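Local coordinates for DNA fragmentation factor subunit beta (Mus musculus, PDB 1V0D), which cuts DNA into fragments and drives chromatin condensation during apoptosis, acting as a caspase-activated nuclease, at residues S165-R168 against G169-R172; S175-T178 against S179-D182; Q204-G207 against S208-D211; I264-K267 against K268-V271. All blocks are in the same frame, centred on the assembly; numbering follows the deposited sequence.

In the fold
Contact 1 lies in the second half of helix 155-175, where 165-168 meets the next turn, 169-172. At the helix end the chain turns through contact 2, which closes a tight bend at 175-182 on the way to helix 186-202. Contact 3, at 204-211, follows the end of that helix and packs against contact 1: Asn206 packs on Ile167, and Phe210 on Arg166. Contact 4, at 264-271, leads from strand 260-263 into helix 267-281 beside the bound magnesium ion, and Lys267 reaches contact 1 near Tyr170. All four run in series, without nesting or crossing. Together they tie helices 155-175, 186-202, 267-281 and 287-295 to one another.

Contact 1 (S165-R168 against G169-R172); sequences SRIR and GYLR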
# COMPACT_ATOMS: atom_id res chain seq x y z
N SER A 165 11.13 6.24 -10.86
CA SER A 165 10.03 5.52 -11.46
C SER A 165 8.70 6.19 -11.23
O SER A 165 7.89 6.32 -12.15
CB SER A 165 10.00 4.10 -10.91
OG SER A 165 11.24 3.46 -11.18
N ARG A 166 8.45 6.63 -9.99
CA ARG A 166 7.19 7.28 -9.70
C ARG A 166 7.09 8.51 -10.58
O ARG A 166 6.07 8.74 -11.24
CB ARG A 166 7.13 7.72 -8.24
CG ARG A 166 7.50 6.65 -7.25
CD ARG A 166 7.25 7.15 -5.84
NE ARG A 166 7.52 6.13 -4.83
CZ ARG A 166 6.86 6.05 -3.69
NH1 ARG A 166 5.89 6.93 -3.44
NH2 ARG A 166 7.14 5.09 -2.80
N ILE A 167 8.17 9.27 -10.61
CA ILE A 167 8.19 10.50 -11.39
C ILE A 167 8.11 10.27 -12.88
O ILE A 167 7.49 11.06 -13.60
CB ILE A 167 9.42 11.33 -10.99
CG1 ILE A 167 9.14 11.94 -9.62
CG2 ILE A 167 9.71 12.42 -12.02
CD1 ILE A 167 10.34 12.58 -8.99
N ARG A 168 8.72 9.19 -13.36
CA ARG A 168 8.66 8.87 -14.78
C ARG A 168 7.24 8.44 -15.05
O ARG A 168 6.71 8.62 -16.15
CB ARG A 168 9.61 7.73 -15.10
CG ARG A 168 10.34 7.91 -16.40
CD ARG A 168 11.64 7.14 -16.34
NE ARG A 168 12.45 7.31 -17.54
CZ ARG A 168 13.74 7.01 -17.59
NH1 ARG A 168 14.34 6.54 -16.50
NH2 ARG A 168 14.43 7.20 -18.71
N GLY A 169 6.61 7.87 -14.02
CA GLY A 169 5.23 7.44 -14.12
C GLY A 169 4.34 8.65 -14.30
O GLY A 169 3.39 8.62 -15.08
N TYR A 170 4.64 9.73 -13.59
CA TYR A 170 3.85 10.94 -13.72
C TYR A 170 4.04 11.50 -15.15
O TYR A 170 3.08 12.02 -15.75
CB TYR A 170 4.25 12.00 -12.67
CG TYR A 170 4.14 11.54 -11.22
CD1 TYR A 170 3.18 10.59 -10.84
CD2 TYR A 170 4.96 12.08 -10.23
CE1 TYR A 170 3.06 10.19 -9.51
CE2 TYR A 170 4.84 11.67 -8.89
CZ TYR A 170 3.89 10.73 -8.55
OH TYR A 170 3.75 10.30 -7.26
N LEU A 171 5.25 11.39 -15.71
CA LEU A 171 5.46 11.90 -17.07
C LEU A 171 4.64 11.10 -18.07
O LEU A 171 4.08 11.66 -19.03
CB LEU A 171 6.92 11.83 -17.49
CG LEU A 171 7.35 12.98 -18.42
CD1 LEU A 171 8.60 12.56 -19.17
CD2 LEU A 171 6.25 13.34 -19.42
N ARG A 172 4.57 9.78 -17.89
CA ARG A 172 3.79 8.96 -18.80
C ARG A 172 2.35 9.43 -18.72
O ARG A 172 1.78 9.83 -19.74
CB ARG A 172 3.89 7.48 -18.41
CG ARG A 172 5.27 6.86 -18.61
CD ARG A 172 5.29 5.38 -18.24
NE ARG A 172 6.35 5.07 -17.28
CZ ARG A 172 6.13 4.65 -16.04
NH1 ARG A 172 4.88 4.48 -15.59
NH2 ARG A 172 7.16 4.39 -15.23
O HOH W 1 3.97 8.27 -5.43
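Gly169 N bonds to Ser165 O (2.7 Å) and Tyr170 N to Arg166 O (2.9 Å), and Leu171 and Arg172 repeat the pattern two residues on with Ile167 O and Arg168 O, the regular i to i+4 bonding of an alpha helix. Two of these acceptors also meet flat groups. Arg166 O stands 3.3 Å above the plane of the Tyr170 ring, over its centre; chi1 of -57° sets CG beside the backbone N and folds the ring back under the preceding turn. Arg168 O lies over one face of the Arg172 guanidinium, offset toward its rim, with the arginine chain, bent at chi3 (-127°), running back along the helix. A water joins the polar ends of Arg166 and Tyr170, 3.1 Å from Arg166 NH1 and 2.7 Å from Tyr170 OH; NH1 is held as well by Trp259 O. The apolar share is smaller: Ile167 CG1 comes to 4.2 Å from Tyr170 CD2. Within the fold, Ile167 and Leu171 turn to helix 186-202, where both touch Leu200, while Tyr170 packs on Phe295 of helix 287-295 and stands edge-to-face with His263, at the end of strand 260-263.

Contact 2 (S175-T178 against S179-D182); sequences SAYT and SMVD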
# COMPACT_ATOMS: atom_id res chain seq x y z
N SER A 175 1.63 12.26 -20.91
CA SER A 175 1.60 12.04 -22.36
C SER A 175 0.26 11.43 -22.75
O SER A 175 -0.43 11.91 -23.65
CB SER A 175 2.71 11.09 -22.80
OG SER A 175 3.95 11.77 -22.84
N ALA A 176 -0.10 10.36 -22.05
CA ALA A 176 -1.36 9.67 -22.29
C ALA A 176 -2.54 10.63 -22.48
O ALA A 176 -3.59 10.25 -23.00
CB ALA A 176 -1.65 8.74 -21.11
N TYR A 177 -2.36 11.89 -22.08
CA TYR A 177 -3.43 12.87 -22.19
C TYR A 177 -3.45 13.61 -23.53
O TYR A 177 -4.47 14.22 -23.89
CB TYR A 177 -3.33 13.89 -21.06
CG TYR A 177 -4.58 14.70 -20.82
CD1 TYR A 177 -5.68 14.15 -20.17
CD2 TYR A 177 -4.66 16.04 -21.23
CE1 TYR A 177 -6.83 14.90 -19.92
CE2 TYR A 177 -5.80 16.80 -20.99
CZ TYR A 177 -6.89 16.23 -20.33
OH TYR A 177 -8.02 16.98 -20.05
N THR A 178 -2.35 13.56 -24.27
CA THR A 178 -2.29 14.27 -25.55
C THR A 178 -3.50 14.01 -26.44
O THR A 178 -3.87 14.85 -27.26
CB THR A 178 -1.02 13.89 -26.35
OG1 THR A 178 0.14 14.05 -25.53
CG2 THR A 178 -0.87 14.79 -27.57
N SER A 179 -4.13 12.85 -26.27
CA SER A 179 -5.29 12.48 -27.08
C SER A 179 -6.55 13.27 -26.72
O SER A 179 -7.38 13.55 -27.58
CB SER A 179 -5.59 10.99 -26.95
OG SER A 179 -6.10 10.67 -25.66
N MET A 180 -6.69 13.64 -25.45
CA MET A 180 -7.86 14.39 -25.01
C MET A 180 -7.68 15.89 -25.21
O MET A 180 -8.47 16.70 -24.70
CB MET A 180 -8.19 14.06 -23.56
CG MET A 180 -8.69 12.63 -23.40
SD MET A 180 -8.96 12.12 -21.68
CE MET A 180 -7.58 10.90 -21.42
N VAL A 181 -6.65 16.25 -25.97
CA VAL A 181 -6.33 17.64 -26.28
C VAL A 181 -6.86 17.93 -27.69
O VAL A 181 -7.00 17.00 -28.50
CB VAL A 181 -4.80 17.86 -26.29
CG1 VAL A 181 -4.48 19.30 -26.63
CG2 VAL A 181 -4.22 17.50 -24.94
N ASP A 182 -7.16 19.19 -27.98
CA ASP A 182 -7.66 19.57 -29.31
C ASP A 182 -6.58 19.26 -30.33
O ASP A 182 -5.41 19.54 -30.09
CB ASP A 182 -7.97 21.06 -29.37
CG ASP A 182 -8.99 21.49 -28.34
OD1 ASP A 182 -9.45 20.62 -27.57
OD2 ASP A 182 -9.33 22.70 -28.30
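Met180 N bonds to Tyr177 O (2.8 Å) from above the carbonyl plane, and a weak bond from Val181 N to Thr178 O (3.4 Å) follows, the pair overlapping the end of the type I turn Ser175-Thr178. The Tyr177 ring carries most of the side-chain contact. With CG anti to the backbone N (chi1 -163°), it leans over the following turn, and the Tyr177 and Met180 side chains cross at about a right angle. Met180 CB sits over one face, 4.1 Å from the Tyr177 ring centroid, a CH-pi contact. Met180 SD lies oblique to the ring, 3.9 Å from Tyr177 CE1, and the bend at chi3 turns CE back toward Tyr177 CD1. Val181 comes in as well, its CG2 4.0 Å from Tyr177 CD2. Ser175 O is gripped twice, by Thr178 N and by Thr178 OG1 at 2.9 Å, the hydroxyl lying in the carbonyl plane on a lone pair. A serine in place of Tyr177 would probably leave Met180 without its aromatic partner and open a gap beside Val272, Ala276 and Tyr189, which the ring also touches. The arrangement is a Met-aromatic contact built on consecutive tight turns between helices 155-175 and 186-202.

Contact 3 (Q204-G207 against S208-D211); sequences QYNG and SYFD
A short 3-10 turn centred on Gly207-Tyr209 brings Asn206 against Tyr209, just after helix 186-202 ends in a Schellman motif with Gln204 as its C-prime residue. Two i to i+3 bonds form the turn: Tyr209 N to Asn206 O at 2.9 Å, nearly straight at 169°, and Phe210 N to Gly207 O at 3.1 Å. Both donors approach from above the carbonyl plane. The Asn206 and Tyr209 side chains run side by side, the amide and ring planes stacked 23° apart. Asn206 CB makes a CH-pi contact over one face of the ring, 4.0 Å from the Tyr209 centroid, and comes to 3.7 Å from Tyr209 CE2. Chi1 of -71° places the ring beside its own backbone N, with Tyr209 CG 3.4 Å from Asn206 O. The far end of the ring is held by a hydrogen bond between Tyr209 OH and Ala297 N, while Phe210 stands edge-to-face with Phe256. A valine in place of Tyr209 would probably leave Asn206 without its stacking surface and Ala297 N without the phenolic mate. A Schellman helix end running into a 3-10 turn carries the chain on, with Asn206 and Phe210 packed against helix 155-175.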
# COMPACT_ATOMS: atom_id res chain seq x y z
N GLN A 204 17.79 13.99 -13.85
CA GLN A 204 17.68 12.57 -13.52
C GLN A 204 16.41 12.23 -12.77
O GLN A 204 16.45 11.59 -11.71
CB GLN A 204 18.89 12.13 -12.71
CG GLN A 204 20.18 12.49 -13.39
CD GLN A 204 21.29 12.72 -12.40
OE1 GLN A 204 21.83 11.77 -11.83
NE2 GLN A 204 21.62 13.99 -12.18
N TYR A 205 15.28 12.66 -13.33
CA TYR A 205 13.98 12.38 -12.77
C TYR A 205 13.86 12.60 -11.26
O TYR A 205 13.04 11.96 -10.60
CB TYR A 205 13.58 10.95 -13.14
CG TYR A 205 13.64 10.71 -14.63
CD1 TYR A 205 14.86 10.54 -15.29
CD2 TYR A 205 12.48 10.75 -15.41
CE1 TYR A 205 14.93 10.43 -16.69
CE2 TYR A 205 12.53 10.65 -16.81
CZ TYR A 205 13.76 10.50 -17.44
OH TYR A 205 13.81 10.43 -18.82
N ASN A 206 14.67 13.51 -10.71
CA ASN A 206 14.61 13.79 -9.28
C ASN A 206 14.73 12.58 -8.37
O ASN A 206 14.28 12.62 -7.23
CB ASN A 206 13.31 14.52 -8.95
CG ASN A 206 13.30 15.95 -9.45
OD1 ASN A 206 12.27 16.46 -9.89
ND2 ASN A 206 14.46 16.60 -9.39
N GLY A 207 15.34 11.51 -8.87
CA GLY A 207 15.51 10.31 -8.05
C GLY A 207 16.28 10.66 -6.80
O GLY A 207 16.30 9.93 -5.80
N SER A 208 16.93 11.81 -6.86
CA SER A 208 17.71 12.34 -5.76
C SER A 208 16.87 12.47 -4.48
O SER A 208 17.37 12.36 -3.37
CB SER A 208 18.26 13.70 -6.17
OG SER A 208 18.62 14.45 -5.04
N TYR A 209 15.57 12.69 -4.66
CA TYR A 209 14.68 12.82 -3.51
C TYR A 209 14.74 11.67 -2.52
O TYR A 209 14.59 11.89 -1.32
CB TYR A 209 13.22 12.99 -3.96
CG TYR A 209 12.90 14.32 -4.60
CD1 TYR A 209 13.65 15.46 -4.33
CD2 TYR A 209 11.80 14.45 -5.45
CE1 TYR A 209 13.32 16.70 -4.89
CE2 TYR A 209 11.46 15.69 -6.01
CZ TYR A 209 12.22 16.80 -5.73
OH TYR A 209 11.89 18.01 -6.28
N PHE A 210 14.96 10.44 -3.00
CA PHE A 210 14.98 9.29 -2.10
C PHE A 210 16.33 8.80 -1.62
O PHE A 210 16.38 7.98 -0.70
CB PHE A 210 14.27 8.08 -2.72
CG PHE A 210 12.77 8.19 -2.73
CD1 PHE A 210 12.13 9.33 -2.27
CD2 PHE A 210 12.00 7.15 -3.24
CE1 PHE A 210 10.74 9.43 -2.32
CE2 PHE A 210 10.62 7.24 -3.29
CZ PHE A 210 9.99 8.38 -2.83
N ASP A 211 17.42 9.27 -2.21
CA ASP A 211 18.71 8.76 -1.77
C ASP A 211 19.51 9.64 -0.82
O ASP A 211 19.85 10.79 -1.13
CB ASP A 211 19.53 8.31 -3.00
CG ASP A 211 20.79 9.13 -3.22
OD1 ASP A 211 20.72 10.10 -4.00
OD2 ASP A 211 21.84 8.78 -2.64

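Contact 4 (I264-K267 against K268-V271); sequences IIEK and KRTV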
# COMPACT_ATOMS: atom_id res chain seq x y z
N ILE A 264 -0.13 18.31 -4.16
CA ILE A 264 -1.02 19.19 -3.41
C ILE A 264 -2.10 19.69 -4.35
O ILE A 264 -3.29 19.65 -4.03
CB ILE A 264 -0.26 20.38 -2.82
CG1 ILE A 264 0.92 19.86 -1.99
CG2 ILE A 264 -1.21 21.21 -1.96
CD1 ILE A 264 1.77 20.94 -1.35
N ILE A 265 -1.71 20.20 -5.51
CA ILE A 265 -2.67 20.63 -6.51
C ILE A 265 -2.73 19.36 -7.37
O ILE A 265 -1.77 19.05 -8.08
CB ILE A 265 -2.15 21.81 -7.35
CG1 ILE A 265 -1.87 23.02 -6.44
CG2 ILE A 265 -3.16 22.19 -8.41
CD1 ILE A 265 -1.44 24.26 -7.19
N GLU A 266 -3.83 18.63 -7.26
CA GLU A 266 -4.00 17.37 -7.98
C GLU A 266 -3.56 17.45 -9.42
O GLU A 266 -3.97 18.35 -10.16
CB GLU A 266 -5.45 16.93 -7.89
CG GLU A 266 -5.91 16.71 -6.47
CD GLU A 266 -7.36 16.27 -6.40
OE1 GLU A 266 -8.25 17.09 -6.71
OE2 GLU A 266 -7.61 15.09 -6.05
N LYS A 267 -2.75 16.50 -9.84
CA LYS A 267 -2.24 16.55 -11.20
C LYS A 267 -3.22 16.08 -12.25
O LYS A 267 -3.37 16.73 -13.29
CB LYS A 267 -0.95 15.75 -11.31
CG LYS A 267 -1.11 14.40 -11.93
CD LYS A 267 0.20 13.70 -12.10
CE LYS A 267 -0.05 12.30 -12.65
NZ LYS A 267 1.21 11.51 -12.73
N LYS A 268 -3.89 14.97 -12.01
CA LYS A 268 -4.83 14.45 -13.00
C LYS A 268 -6.11 15.27 -12.98
O LYS A 268 -6.63 15.68 -14.01
CB LYS A 268 -5.14 12.98 -12.71
CG LYS A 268 -5.72 12.21 -13.89
CD LYS A 268 -5.65 10.70 -13.61
CE LYS A 268 -5.80 9.85 -14.88
NZ LYS A 268 -5.27 8.46 -14.66
N ARG A 269 -6.59 15.52 -11.77
CA ARG A 269 -7.81 16.27 -11.56
C ARG A 269 -7.71 17.73 -12.05
O ARG A 269 -8.63 18.20 -12.71
CB ARG A 269 -8.15 16.23 -10.07
CG ARG A 269 -9.54 16.69 -9.69
CD ARG A 269 -10.60 15.70 -10.15
NE ARG A 269 -11.92 16.01 -9.58
CZ ARG A 269 -13.06 15.46 -9.99
NH1 ARG A 269 -13.07 14.58 -10.99
NH2 ARG A 269 -14.21 15.81 -9.41
N THR A 270 -6.60 18.42 -11.75
CA THR A 270 -6.44 19.83 -12.13
C THR A 270 -5.22 20.34 -12.93
O THR A 270 -5.38 21.11 -13.88
CB THR A 270 -6.55 20.72 -10.89
OG1 THR A 270 -6.02 20.02 -9.76
CG2 THR A 270 -8.00 21.07 -10.61
N VAL A 271 -4.01 19.93 -12.57
CA VAL A 271 -2.83 20.42 -13.29
C VAL A 271 -2.76 20.05 -14.77
O VAL A 271 -2.60 20.92 -15.63
CB VAL A 271 -1.52 19.96 -12.63
CG1 VAL A 271 -0.35 20.55 -13.38
CG2 VAL A 271 -1.47 20.40 -11.18
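Glu266 carries CG beside its backbone N (chi1 -60°) and Arg269 carries CG anti to its own (chi1 -167°), which lays the two chains side by side. The pair marks the start of helix 267-281: Glu266 is the N-cap residue, and a wider, pi-type first turn follows. Glu266 CB lies 3.5 Å from Arg269 CB, and the carboxylate oxygen Glu266 OE1 3.3 Å from Arg269 CG; the touch is with the arginine's aliphatic part. The charged ends stay apart, and OE1 receives a weak hydrogen bond from His313 N. The Glu266 side chain is about 6 Å from the bound magnesium ion, whose site includes Asp262 and His308. Ile265 CG2 meets Val271 CG2 at 3.7 Å, the two side chains crossing at about a right angle, and Val271 continues onto Phe290, Leu293 and Leu294 of helix 287-295. Lys267 extends the other way to a salt bridge with Glu173, tying the helix start to helix 155-175. Three donors converge on Glu266 O: Val271 N at 2.9 Å, the i to i+5 bond of the wide turn, Thr270 N at 3.1 Å from above the carbonyl plane, and Thr270 OG1 at 2.7 Å, in that plane on a lone pair.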